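Long-range contacts in N-acetylglucosamine 2-epimerase (Xylella fastidiosa, PDB 3GT5), which probably isomerises a sugar at carbon 2, as N-acylglucosamine 2-epimerases do: residues R12-S16 and L66-T70; L258-R262 and L321-R325; R49-S53 and P371-T375; G215-E219 and H249-W253. One frame throughout, in Å; residues are numbered along the deposited sequence.

In the fold
From the N terminus, helix 8-22 supplies the first half of contact 1, but before that loop closes the chain passes through 49-53, where contact 3 opens. Contact 1 closes at 66-70, at the end of helix 51-68; contacts 1 and 3 therefore cross, and both use that helix. The loop of contact 3 stays open until 371-375 and encloses the other two. Within it, contact 4 joins the loop 215-219 to helix 247-263, and contact 2 follows in series, running from the same helix to helix 309-326. Contact 3 thus brings the last part of the helical barrel back to the first, with contacts 2 and 4 beyond the chain's centre.

Contact 1: R12-S16 and L66-T70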
loop_
_atom_site.group_PDB
_atom_site.type_symbol
_atom_site.label_atom_id
_atom_site.label_comp_id
_atom_site.label_asym_id
_atom_site.label_seq_id
_atom_site.Cartn_x
_atom_site.Cartn_y
_atom_site.Cartn_z
ATOM N N ARG A 12 4.132 12.698 14.136
ATOM C CA ARG A 12 5.102 13.477 13.386
ATOM C C ARG A 12 6.539 13.068 13.692
ATOM O O ARG A 12 7.358 12.948 12.788
ATOM C CB ARG A 12 4.914 14.994 13.633
ATOM C CG ARG A 12 3.646 15.551 12.931
ATOM C CD ARG A 12 3.378 17.086 13.213
ATOM N NE ARG A 12 4.641 17.830 13.345
ATOM C CZ ARG A 12 5.229 18.622 12.434
ATOM N NH1 ARG A 12 4.689 18.882 11.237
ATOM N NH2 ARG A 12 6.404 19.190 12.746
ATOM N N THR A 13 6.809 12.816 14.975
ATOM C CA THR A 13 8.130 12.409 15.397
ATOM C C THR A 13 8.433 11.054 14.793
ATOM O O THR A 13 9.534 10.830 14.344
ATOM C CB THR A 13 8.281 12.374 16.943
ATOM O OG1 THR A 13 7.941 13.668 17.472
ATOM C CG2 THR A 13 9.734 12.034 17.373
ATOM N N HIS A 14 7.459 10.155 14.799
ATOM C CA HIS A 14 7.679 8.826 14.251
ATOM C C HIS A 14 7.977 8.866 12.762
ATOM O O HIS A 14 8.892 8.170 12.289
ATOM C CB HIS A 14 6.527 7.878 14.561
ATOM C CG HIS A 14 6.759 6.502 14.039
ATOM N ND1 HIS A 14 7.867 5.753 14.400
ATOM C CD2 HIS A 14 6.110 5.783 13.091
ATOM C CE1 HIS A 14 7.847 4.604 13.736
ATOM N NE2 HIS A 14 6.779 4.591 12.946
ATOM N N ILE A 15 7.215 9.662 12.023
ATOM C CA ILE A 15 7.468 9.834 10.611
ATOM C C ILE A 15 8.900 10.386 10.367
ATOM O O ILE A 15 9.663 9.928 9.511
ATOM C CB ILE A 15 6.432 10.781 9.946
ATOM C CG1 ILE A 15 5.046 10.135 9.857
ATOM C CG2 ILE A 15 6.944 11.162 8.482
ATOM C CD1 ILE A 15 3.877 11.158 9.665
ATOM N N SER A 16 9.305 11.359 11.178
ATOM C CA SER A 16 10.605 11.978 11.021
ATOM C C SER A 16 11.717 10.994 11.377
ATOM O O SER A 16 12.780 11.005 10.774
ATOM C CB SER A 16 10.688 13.267 11.849
ATOM O OG SER A 16 9.854 14.269 11.267
ATOM N N LEU A 66 5.052 17.680 2.196
ATOM C CA LEU A 66 3.761 18.298 2.550
ATOM C C LEU A 66 3.610 18.480 4.061
ATOM O O LEU A 66 3.008 19.441 4.530
ATOM C CB LEU A 66 2.577 17.483 1.996
ATOM C CG LEU A 66 2.425 17.508 0.479
ATOM C CD1 LEU A 66 1.222 16.671 0.054
ATOM C CD2 LEU A 66 2.311 18.961 -0.108
ATOM N N GLN A 67 4.196 17.580 4.830
ATOM C CA GLN A 67 4.115 17.690 6.267
ATOM C C GLN A 67 5.120 18.659 6.860
ATOM O O GLN A 67 4.762 19.417 7.774
ATOM C CB GLN A 67 4.292 16.296 6.886
ATOM C CG GLN A 67 4.182 16.247 8.400
ATOM C CD GLN A 67 2.882 16.804 8.964
ATOM O OE1 GLN A 67 2.899 17.615 9.919
ATOM N NE2 GLN A 67 1.773 16.418 8.400
ATOM N N PHE A 68 6.356 18.621 6.374
ATOM C CA PHE A 68 7.468 19.309 7.018
ATOM C C PHE A 68 8.024 20.499 6.199
ATOM O O PHE A 68 8.689 21.384 6.768
ATOM C CB PHE A 68 8.593 18.325 7.338
ATOM C CG PHE A 68 8.185 17.247 8.271
ATOM C CD1 PHE A 68 7.895 17.539 9.603
ATOM C CD2 PHE A 68 8.088 15.938 7.840
ATOM C CE1 PHE A 68 7.492 16.544 10.489
ATOM C CE2 PHE A 68 7.683 14.941 8.727
ATOM C CZ PHE A 68 7.382 15.262 10.057
ATOM N N GLY A 69 7.793 20.530 4.884
ATOM C CA GLY A 69 8.357 21.568 4.006
ATOM C C GLY A 69 9.835 21.512 3.638
ATOM O O GLY A 69 10.371 22.429 3.003
ATOM N N THR A 70 10.516 20.427 3.978
ATOM C CA THR A 70 11.957 20.356 3.816
ATOM C C THR A 70 12.332 20.328 2.331
ATOM O O THR A 70 11.907 19.440 1.615
ATOM C CB THR A 70 12.450 19.070 4.490
ATOM O OG1 THR A 70 11.730 18.906 5.724
ATOM C CG2 THR A 70 13.958 19.075 4.668
#
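F68, R12 and Q67 carry this meeting of two helices at the surface of an (alpha/alpha)6 barrel, where helix 8-22 passes the C-terminal end of helix 51-68. R12 reaches across with the whole length of its side chain: CG lies anti to the carbonyl carbon (chi1 -73°), and a sharp bend at chi3 swings the guanidinium round to the neighbouring helix. There NH1 donates to Q67 OE1 at 2.6 Å. The donor lies in the amide's carbonyl plane, on a lone pair, and OE1 in turn sits near the guanidinium plane, so each flat group meets the other by its edge although their planes stand 71° apart. Glutamine suits this place because its carbonyl oxygen accepts the N-H bond without bringing a charge of its own.

The same guanidinium lies beside the F68 ring. F68 CE1 stands over one of its faces, toward the rim, with CE1 3.6 Å from R12 CZ; the planes are inclined by 61°, too steep for a parallel stack. On the phenyl ring itself, the Q67 CG methylene lies over the centre of one face. Q67 therefore presents its polar end to R12 and its aliphatic part to F68. Just past the ring the helix stops, and G69 takes a positive phi.

At its edge, the phenyl ring meets helix 8-22 directly. The R12 carbonyl O, already bonded to S16 N within the helix, lies 3.6 Å from F68 CZ. I15, whose side chain also touches C383 and L387 of helix 377-387, places its CG2 in the ring plane, 3.9 Å from F68 CE2.

Contact 2: L258-R262 and L321-R325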
loop_
_atom_site.group_PDB
_atom_site.type_symbol
_atom_site.label_atom_id
_atom_site.label_comp_id
_atom_site.label_asym_id
_atom_site.label_seq_id
_atom_site.Cartn_x
_atom_site.Cartn_y
_atom_site.Cartn_z
ATOM N N LEU A 258 -13.372 4.340 4.499
ATOM C CA LEU A 258 -13.540 5.515 5.367
ATOM C C LEU A 258 -12.955 6.804 4.725
ATOM O O LEU A 258 -13.441 7.901 4.998
ATOM C CB LEU A 258 -12.945 5.294 6.767
ATOM C CG LEU A 258 -13.903 4.667 7.788
ATOM C CD1 LEU A 258 -14.983 5.657 8.342
ATOM C CD2 LEU A 258 -14.571 3.457 7.247
ATOM N N ILE A 259 -11.973 6.667 3.873
ATOM C CA ILE A 259 -11.484 7.822 3.085
ATOM C C ILE A 259 -12.561 8.165 2.034
ATOM O O ILE A 259 -12.886 9.327 1.848
ATOM C CB ILE A 259 -10.142 7.544 2.429
ATOM C CG1 ILE A 259 -9.059 7.344 3.506
ATOM C CG2 ILE A 259 -9.749 8.728 1.489
ATOM C CD1 ILE A 259 -7.730 6.849 2.989
ATOM N N LEU A 260 -13.159 7.158 1.410
ATOM C CA LEU A 260 -14.252 7.427 0.470
ATOM C C LEU A 260 -15.407 8.146 1.149
ATOM O O LEU A 260 -16.012 9.050 0.560
ATOM C CB LEU A 260 -14.747 6.153 -0.180
ATOM C CG LEU A 260 -13.869 5.650 -1.319
ATOM C CD1 LEU A 260 -14.075 4.142 -1.517
ATOM C CD2 LEU A 260 -14.164 6.412 -2.639
ATOM N N ASP A 261 -15.693 7.761 2.400
ATOM C CA ASP A 261 -16.826 8.307 3.168
ATOM C C ASP A 261 -16.650 9.807 3.475
ATOM O O ASP A 261 -17.630 10.541 3.758
ATOM C CB ASP A 261 -16.971 7.496 4.449
ATOM C CG ASP A 261 -18.024 8.034 5.399
ATOM O OD1 ASP A 261 -19.227 7.814 5.163
ATOM O OD2 ASP A 261 -17.634 8.650 6.434
ATOM N N ARG A 262 -15.414 10.233 3.505
ATOM C CA ARG A 262 -15.043 11.636 3.631
ATOM C C ARG A 262 -15.445 12.481 2.404
ATOM O O ARG A 262 -15.784 13.678 2.544
ATOM C CB ARG A 262 -13.538 11.706 3.898
ATOM C CG ARG A 262 -13.017 12.895 4.618
ATOM C CD ARG A 262 -11.459 12.861 4.620
ATOM N NE ARG A 262 -10.962 11.862 5.571
ATOM C CZ ARG A 262 -9.781 11.242 5.545
ATOM N NH1 ARG A 262 -8.890 11.449 4.591
ATOM N NH2 ARG A 262 -9.505 10.376 6.503
ATOM N N LEU A 321 -9.513 5.820 11.843
ATOM C CA LEU A 321 -10.624 6.318 11.023
ATOM C C LEU A 321 -12.015 5.810 11.514
ATOM O O LEU A 321 -12.960 6.585 11.565
ATOM C CB LEU A 321 -10.392 6.051 9.528
ATOM C CG LEU A 321 -9.194 6.741 8.847
ATOM C CD1 LEU A 321 -9.244 6.626 7.324
ATOM C CD2 LEU A 321 -9.120 8.151 9.212
ATOM N N LEU A 322 -12.104 4.535 11.897
ATOM C CA LEU A 322 -13.339 3.925 12.376
ATOM C C LEU A 322 -13.739 4.548 13.696
ATOM O O LEU A 322 -14.905 4.854 13.874
ATOM C CB LEU A 322 -13.169 2.427 12.559
ATOM C CG LEU A 322 -13.177 1.689 11.210
ATOM C CD1 LEU A 322 -12.484 0.324 11.275
ATOM C CD2 LEU A 322 -14.643 1.558 10.778
ATOM N N ALA A 323 -12.772 4.744 14.580
ATOM C CA ALA A 323 -13.010 5.414 15.881
ATOM C C ALA A 323 -13.573 6.819 15.711
ATOM O O ALA A 323 -14.549 7.193 16.410
ATOM C CB ALA A 323 -11.716 5.438 16.746
ATOM N N THR A 324 -13.003 7.607 14.804
ATOM C CA THR A 324 -13.388 9.003 14.646
ATOM C C THR A 324 -14.763 9.133 14.001
ATOM O O THR A 324 -15.585 9.937 14.432
ATOM C CB THR A 324 -12.350 9.778 13.817
ATOM O OG1 THR A 324 -11.064 9.618 14.425
ATOM C CG2 THR A 324 -12.716 11.277 13.800
ATOM N N ARG A 325 -15.031 8.291 13.006
ATOM C CA ARG A 325 -16.333 8.294 12.347
ATOM C C ARG A 325 -17.463 7.721 13.211
ATOM O O ARG A 325 -18.577 8.283 13.264
ATOM C CB ARG A 325 -16.233 7.497 11.039
ATOM C CG ARG A 325 -17.480 7.489 10.182
ATOM C CD ARG A 325 -18.010 8.898 9.898
ATOM N NE ARG A 325 -18.878 8.940 8.725
ATOM C CZ ARG A 325 -20.157 8.565 8.684
ATOM N NH1 ARG A 325 -20.780 8.088 9.767
ATOM N NH2 ARG A 325 -20.824 8.668 7.531
#
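Two helices of the (alpha/alpha)6 barrel, 247-263 and 309-326, lean together here through L258 and L321, running in broadly the same direction with 42° between the short segments and 10.9 Å between their axes. The leucine side chains slide past each other in opposite directions, bringing L258 CB to 3.8 Å from L321 CB. From this centre L258 forks. Its CD2 meets L322 CD2, while CD1 lies 3.5 Å from R325 CB, against the aliphatic start of the arginine. A branched leucine can thus fill the space beside two successive turns of the facing helix. On the other flank L321 CD1 lies 3.9 Å from I259 CG1.

Toward the surface, charge replaces hydrocarbon. R325 starts with CG anti to the backbone N (chi1 -176°) and bends at chi2, so that CB and CG lie against L258 CD1 and the guanidinium goes on to D261. The salt bridge is uneven: NE approaches D261 OD2 at 2.6 Å on the syn side of the carboxylate, whereas the NH2 bond to D261 OD1, at 3.0 Å, is weak. The carboxylate and guanidinium planes are twisted 47° apart, and this keeps the pair from lying flat like an ideal two-pronged bridge.

R262 turns the edge of its guanidinium to L321, with NH2 3.5 Å from L321 CD2, while that same NH2 forms a salt bridge with E385 of helix 377-387. L258 and L322 also touch helix 269-284, which lies between the two helices in sequence. Such a pairing of alternate helices of like direction fits an (alpha/alpha)6 barrel.

Contact 3: R49-S53 and P371-T375; sequences RHLVS and PAGKT
S53 and G373 form the tight centre of this contact, where the start of helix 51-68 meets a type II turn from P371 to K374. G373 N donates to S53 OG at 2.7 Å, with an N-H...O angle of 154°. The serine hydroxyl stands anti to its own carbonyl carbon (chi1 -77°), which sets it beside the turn. A water joins S53 OG, 2.6 Å away, to K374 O, to which it donates at 2.9 Å. G373, the third residue of the turn, has a positive phi; at its backbone angles a CB would jam against the carbonyl O of A372, so glycine suits the place. V52 CG1 lies 4.0 Å from G373 O, and T375 CG2 closes in on the serine oxygen from farther along the loop.

The looser side holds A372 and P371, both partly exposed and both touching Y36. Here the meeting is a single methyl contact, A372 CB to H50 CB at 3.8 Å. H50 is otherwise engaged at home: as N-cap, its ND1 accepts from V52 N, in the plane of the ring.

One buried hydroxyl therefore grips the turn twice, directly and through water, which probably fixes its rotation.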
loop_
_atom_site.group_PDB
_atom_site.type_symbol
_atom_site.label_atom_id
_atom_site.label_comp_id
_atom_site.label_asym_id
_atom_site.label_seq_id
_atom_site.Cartn_x
_atom_site.Cartn_y
_atom_site.Cartn_z
ATOM N N ARG A 49 16.629 -2.898 -9.196
ATOM C CA ARG A 49 15.579 -1.918 -8.891
ATOM C C ARG A 49 14.179 -2.451 -9.259
ATOM O O ARG A 49 13.994 -3.195 -10.236
ATOM C CB ARG A 49 15.846 -0.584 -9.605
ATOM C CG ARG A 49 17.199 0.079 -9.287
ATOM C CD ARG A 49 17.327 0.587 -7.849
ATOM N NE ARG A 49 18.735 0.941 -7.630
ATOM C CZ ARG A 49 19.304 2.103 -7.947
ATOM N NH1 ARG A 49 18.627 3.104 -8.482
ATOM N NH2 ARG A 49 20.615 2.247 -7.751
ATOM N N HIS A 50 13.206 -2.063 -8.441
ATOM C CA HIS A 50 11.859 -2.517 -8.554
ATOM C C HIS A 50 10.916 -1.334 -8.688
ATOM O O HIS A 50 10.985 -0.353 -7.907
ATOM C CB HIS A 50 11.461 -3.336 -7.309
ATOM C CG HIS A 50 10.281 -4.225 -7.533
ATOM N ND1 HIS A 50 9.002 -3.745 -7.787
ATOM C CD2 HIS A 50 10.202 -5.573 -7.612
ATOM C CE1 HIS A 50 8.174 -4.772 -7.932
ATOM N NE2 HIS A 50 8.882 -5.895 -7.851
ATOM N N LEU A 51 9.982 -1.462 -9.625
ATOM C CA LEU A 51 9.019 -0.383 -9.855
ATOM C C LEU A 51 8.268 -0.004 -8.591
ATOM O O LEU A 51 8.018 1.170 -8.390
ATOM C CB LEU A 51 8.020 -0.770 -10.959
ATOM C CG LEU A 51 6.996 0.264 -11.365
ATOM C CD1 LEU A 51 7.650 1.522 -11.969
ATOM C CD2 LEU A 51 6.007 -0.410 -12.348
ATOM N N VAL A 52 7.890 -0.972 -7.756
ATOM C CA VAL A 52 7.106 -0.681 -6.535
ATOM C C VAL A 52 7.954 0.195 -5.563
ATOM O O VAL A 52 7.403 1.106 -4.954
ATOM C CB VAL A 52 6.512 -2.003 -5.866
ATOM C CG1 VAL A 52 5.818 -1.705 -4.485
ATOM C CG2 VAL A 52 5.467 -2.674 -6.826
ATOM N N SER A 53 9.244 -0.073 -5.407
ATOM C CA SER A 53 10.100 0.844 -4.601
ATOM C C SER A 53 10.302 2.229 -5.236
ATOM O O SER A 53 10.210 3.285 -4.543
ATOM C CB SER A 53 11.433 0.194 -4.218
ATOM O OG SER A 53 11.221 -0.718 -3.166
ATOM N N PRO A 371 13.831 -4.867 1.895
ATOM C CA PRO A 371 14.094 -5.320 0.535
ATOM C C PRO A 371 13.215 -4.557 -0.465
ATOM O O PRO A 371 12.348 -3.773 -0.076
ATOM C CB PRO A 371 13.749 -6.814 0.581
ATOM C CG PRO A 371 13.005 -7.042 1.884
ATOM C CD PRO A 371 12.929 -5.768 2.635
ATOM N N ALA A 372 13.422 -4.824 -1.738
ATOM C CA ALA A 372 12.649 -4.218 -2.825
ATOM C C ALA A 372 11.178 -4.382 -2.545
ATOM O O ALA A 372 10.722 -5.456 -2.139
ATOM C CB ALA A 372 13.004 -4.868 -4.145
ATOM N N GLY A 373 10.436 -3.281 -2.725
ATOM C CA GLY A 373 9.014 -3.234 -2.388
ATOM C C GLY A 373 8.745 -2.482 -1.079
ATOM O O GLY A 373 7.689 -1.844 -0.921
ATOM N N LYS A 374 9.671 -2.532 -0.125
ATOM C CA LYS A 374 9.434 -1.869 1.186
ATOM C C LYS A 374 10.180 -0.562 1.283
ATOM O O LYS A 374 11.396 -0.536 1.136
ATOM C CB LYS A 374 9.841 -2.773 2.348
ATOM C CG LYS A 374 9.849 -2.102 3.694
ATOM C CD LYS A 374 9.812 -3.127 4.848
ATOM C CE LYS A 374 9.786 -2.527 6.217
ATOM N NZ LYS A 374 10.956 -1.643 6.522
ATOM N N THR A 375 9.443 0.514 1.529
ATOM C CA THR A 375 10.019 1.821 1.728
ATOM C C THR A 375 9.472 2.441 2.979
ATOM O O THR A 375 9.738 3.604 3.248
ATOM C CB THR A 375 9.768 2.782 0.529
ATOM O OG1 THR A 375 8.399 3.193 0.557
ATOM C CG2 THR A 375 10.104 2.098 -0.753
HETATM O O HOH W 1 12.969 -0.557 -1.242
#

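Contact 4: G215-E219 and H249-W253; sequences GLVWE and HQTEW
The Q250 amide pairs with both backbone polar atoms of V217, much as the next strand of a sheet would. V217 N donates to Q250 OE1 at 2.9 Å and almost straight, at 173°; Q250 NE2 returns a bond to V217 O, also at 2.9 Å, with that oxygen close to the amide plane. Glutamine is well suited, since one flat group offers an acceptor and a donor side by side. The chain is bent at chi2 (-56°), which turns the amide toward the loop. NE2 also donates to Q246 O, so three bonds hold the group and should fix which way round the amide sits.

Beside the amide, apolar atoms close the contact. L216 CB lies 3.7 Å from Q250 OE1, and V217 CG2 comes 4.3 Å from W253 CD1, one helical turn farther on. The indole NE1 of W253 is bound to Q172 OE1, while V217 also rests on I205 of helix 192-211.

A second link runs from H249 to E219. H249 ND1 donates to E219 OE2 at 2.7 Å, nearly straight and in the imidazole plane, yet it meets the oxygen from above the carboxylate plane, the two planes being 43° apart. The other carboxylate oxygen, E219 OE1, takes a bond from Q172 NE2, so E219 is gripped from two helices. The H249 ring further meets that of W310.

Buried side chains at the first turns of helix 247-263 thus bind a connecting loop through the backbone of V217 and the side chain of E219, an arrangement that fits an (alpha/alpha)6 barrel, in which long loops cover the ends of the helices.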
loop_
_atom_site.group_PDB
_atom_site.type_symbol
_atom_site.label_atom_id
_atom_site.label_comp_id
_atom_site.label_asym_id
_atom_site.label_seq_id
_atom_site.Cartn_x
_atom_site.Cartn_y
_atom_site.Cartn_z
ATOM N N GLY A 215 -18.155 -12.809 3.068
ATOM C CA GLY A 215 -18.089 -11.463 3.604
ATOM C C GLY A 215 -16.713 -10.865 3.811
ATOM O O GLY A 215 -16.603 -9.732 4.338
ATOM N N LEU A 216 -15.660 -11.597 3.446
ATOM C CA LEU A 216 -14.296 -11.062 3.439
ATOM C C LEU A 216 -13.773 -11.082 2.017
ATOM O O LEU A 216 -14.327 -11.774 1.165
ATOM C CB LEU A 216 -13.369 -11.861 4.351
ATOM C CG LEU A 216 -13.655 -11.793 5.854
ATOM C CD1 LEU A 216 -12.579 -12.628 6.569
ATOM C CD2 LEU A 216 -13.650 -10.363 6.383
ATOM N N VAL A 217 -12.728 -10.304 1.747
ATOM C CA VAL A 217 -12.164 -10.184 0.416
ATOM C C VAL A 217 -11.036 -11.209 0.218
ATOM O O VAL A 217 -9.977 -11.124 0.839
ATOM C CB VAL A 217 -11.636 -8.749 0.141
ATOM C CG1 VAL A 217 -11.017 -8.628 -1.250
ATOM C CG2 VAL A 217 -12.757 -7.693 0.376
ATOM N N TRP A 218 -11.284 -12.181 -0.640
ATOM C CA TRP A 218 -10.277 -13.143 -1.072
ATOM C C TRP A 218 -9.394 -12.506 -2.147
ATOM O O TRP A 218 -9.831 -11.566 -2.838
ATOM C CB TRP A 218 -11.004 -14.390 -1.614
ATOM C CG TRP A 218 -10.124 -15.524 -1.966
ATOM C CD1 TRP A 218 -9.776 -15.921 -3.226
ATOM C CD2 TRP A 218 -9.486 -16.453 -1.064
ATOM N NE1 TRP A 218 -8.948 -17.012 -3.168
ATOM C CE2 TRP A 218 -8.756 -17.368 -1.864
ATOM C CE3 TRP A 218 -9.459 -16.602 0.341
ATOM C CZ2 TRP A 218 -7.984 -18.405 -1.316
ATOM C CZ3 TRP A 218 -8.709 -17.646 0.894
ATOM C CH2 TRP A 218 -7.996 -18.538 0.067
ATOM N N GLU A 219 -8.153 -12.961 -2.296
ATOM C CA GLU A 219 -7.198 -12.307 -3.178
ATOM C C GLU A 219 -7.337 -12.658 -4.644
ATOM O O GLU A 219 -7.130 -11.801 -5.509
ATOM C CB GLU A 219 -5.766 -12.636 -2.790
ATOM C CG GLU A 219 -5.348 -12.179 -1.411
ATOM C CD GLU A 219 -5.282 -10.680 -1.259
ATOM O OE1 GLU A 219 -4.813 -9.972 -2.182
ATOM O OE2 GLU A 219 -5.745 -10.180 -0.198
ATOM N N HIS A 249 -5.330 -6.805 4.361
ATOM C CA HIS A 249 -6.122 -6.262 3.228
ATOM C C HIS A 249 -7.549 -5.945 3.598
ATOM O O HIS A 249 -8.147 -5.025 2.997
ATOM C CB HIS A 249 -5.994 -7.165 1.975
ATOM C CG HIS A 249 -4.668 -7.091 1.298
ATOM N ND1 HIS A 249 -4.210 -8.077 0.438
ATOM C CD2 HIS A 249 -3.663 -6.188 1.385
ATOM C CE1 HIS A 249 -3.016 -7.748 -0.015
ATOM N NE2 HIS A 249 -2.654 -6.606 0.547
ATOM N N GLN A 250 -8.099 -6.635 4.600
ATOM C CA GLN A 250 -9.451 -6.349 5.052
ATOM C C GLN A 250 -9.443 -4.973 5.734
ATOM O O GLN A 250 -10.349 -4.148 5.527
ATOM C CB GLN A 250 -10.011 -7.431 5.986
ATOM C CG GLN A 250 -9.714 -8.841 5.545
ATOM C CD GLN A 250 -10.191 -9.153 4.152
ATOM O OE1 GLN A 250 -11.339 -8.832 3.811
ATOM N NE2 GLN A 250 -9.367 -9.849 3.372
ATOM N N THR A 251 -8.437 -4.765 6.596
ATOM C CA THR A 251 -8.326 -3.496 7.317
ATOM C C THR A 251 -7.933 -2.356 6.383
ATOM O O THR A 251 -8.427 -1.228 6.528
ATOM C CB THR A 251 -7.428 -3.589 8.539
ATOM O OG1 THR A 251 -6.069 -3.835 8.130
ATOM C CG2 THR A 251 -7.976 -4.726 9.485
ATOM N N GLU A 252 -7.060 -2.643 5.425
ATOM C CA GLU A 252 -6.705 -1.641 4.413
ATOM C C GLU A 252 -7.931 -1.204 3.643
ATOM O O GLU A 252 -8.098 -0.010 3.374
ATOM C CB GLU A 252 -5.658 -2.201 3.469
ATOM C CG GLU A 252 -5.104 -1.222 2.447
ATOM C CD GLU A 252 -3.764 -1.641 1.829
ATOM O OE1 GLU A 252 -3.196 -2.753 2.113
ATOM O OE2 GLU A 252 -3.228 -0.858 1.007
ATOM N N TRP A 253 -8.787 -2.142 3.261
ATOM C CA TRP A 253 -10.058 -1.755 2.616
ATOM C C TRP A 253 -10.946 -0.921 3.553
ATOM O O TRP A 253 -11.612 0.037 3.116
ATOM C CB TRP A 253 -10.814 -2.991 2.132
ATOM C CG TRP A 253 -10.498 -3.388 0.747
ATOM C CD1 TRP A 253 -9.877 -4.536 0.329
ATOM C CD2 TRP A 253 -10.768 -2.625 -0.433
ATOM N NE1 TRP A 253 -9.745 -4.532 -1.030
ATOM C CE2 TRP A 253 -10.309 -3.384 -1.531
ATOM C CE3 TRP A 253 -11.364 -1.367 -0.665
ATOM C CZ2 TRP A 253 -10.399 -2.926 -2.870
ATOM C CZ3 TRP A 253 -11.464 -0.921 -1.997
ATOM C CH2 TRP A 253 -11.009 -1.707 -3.070
#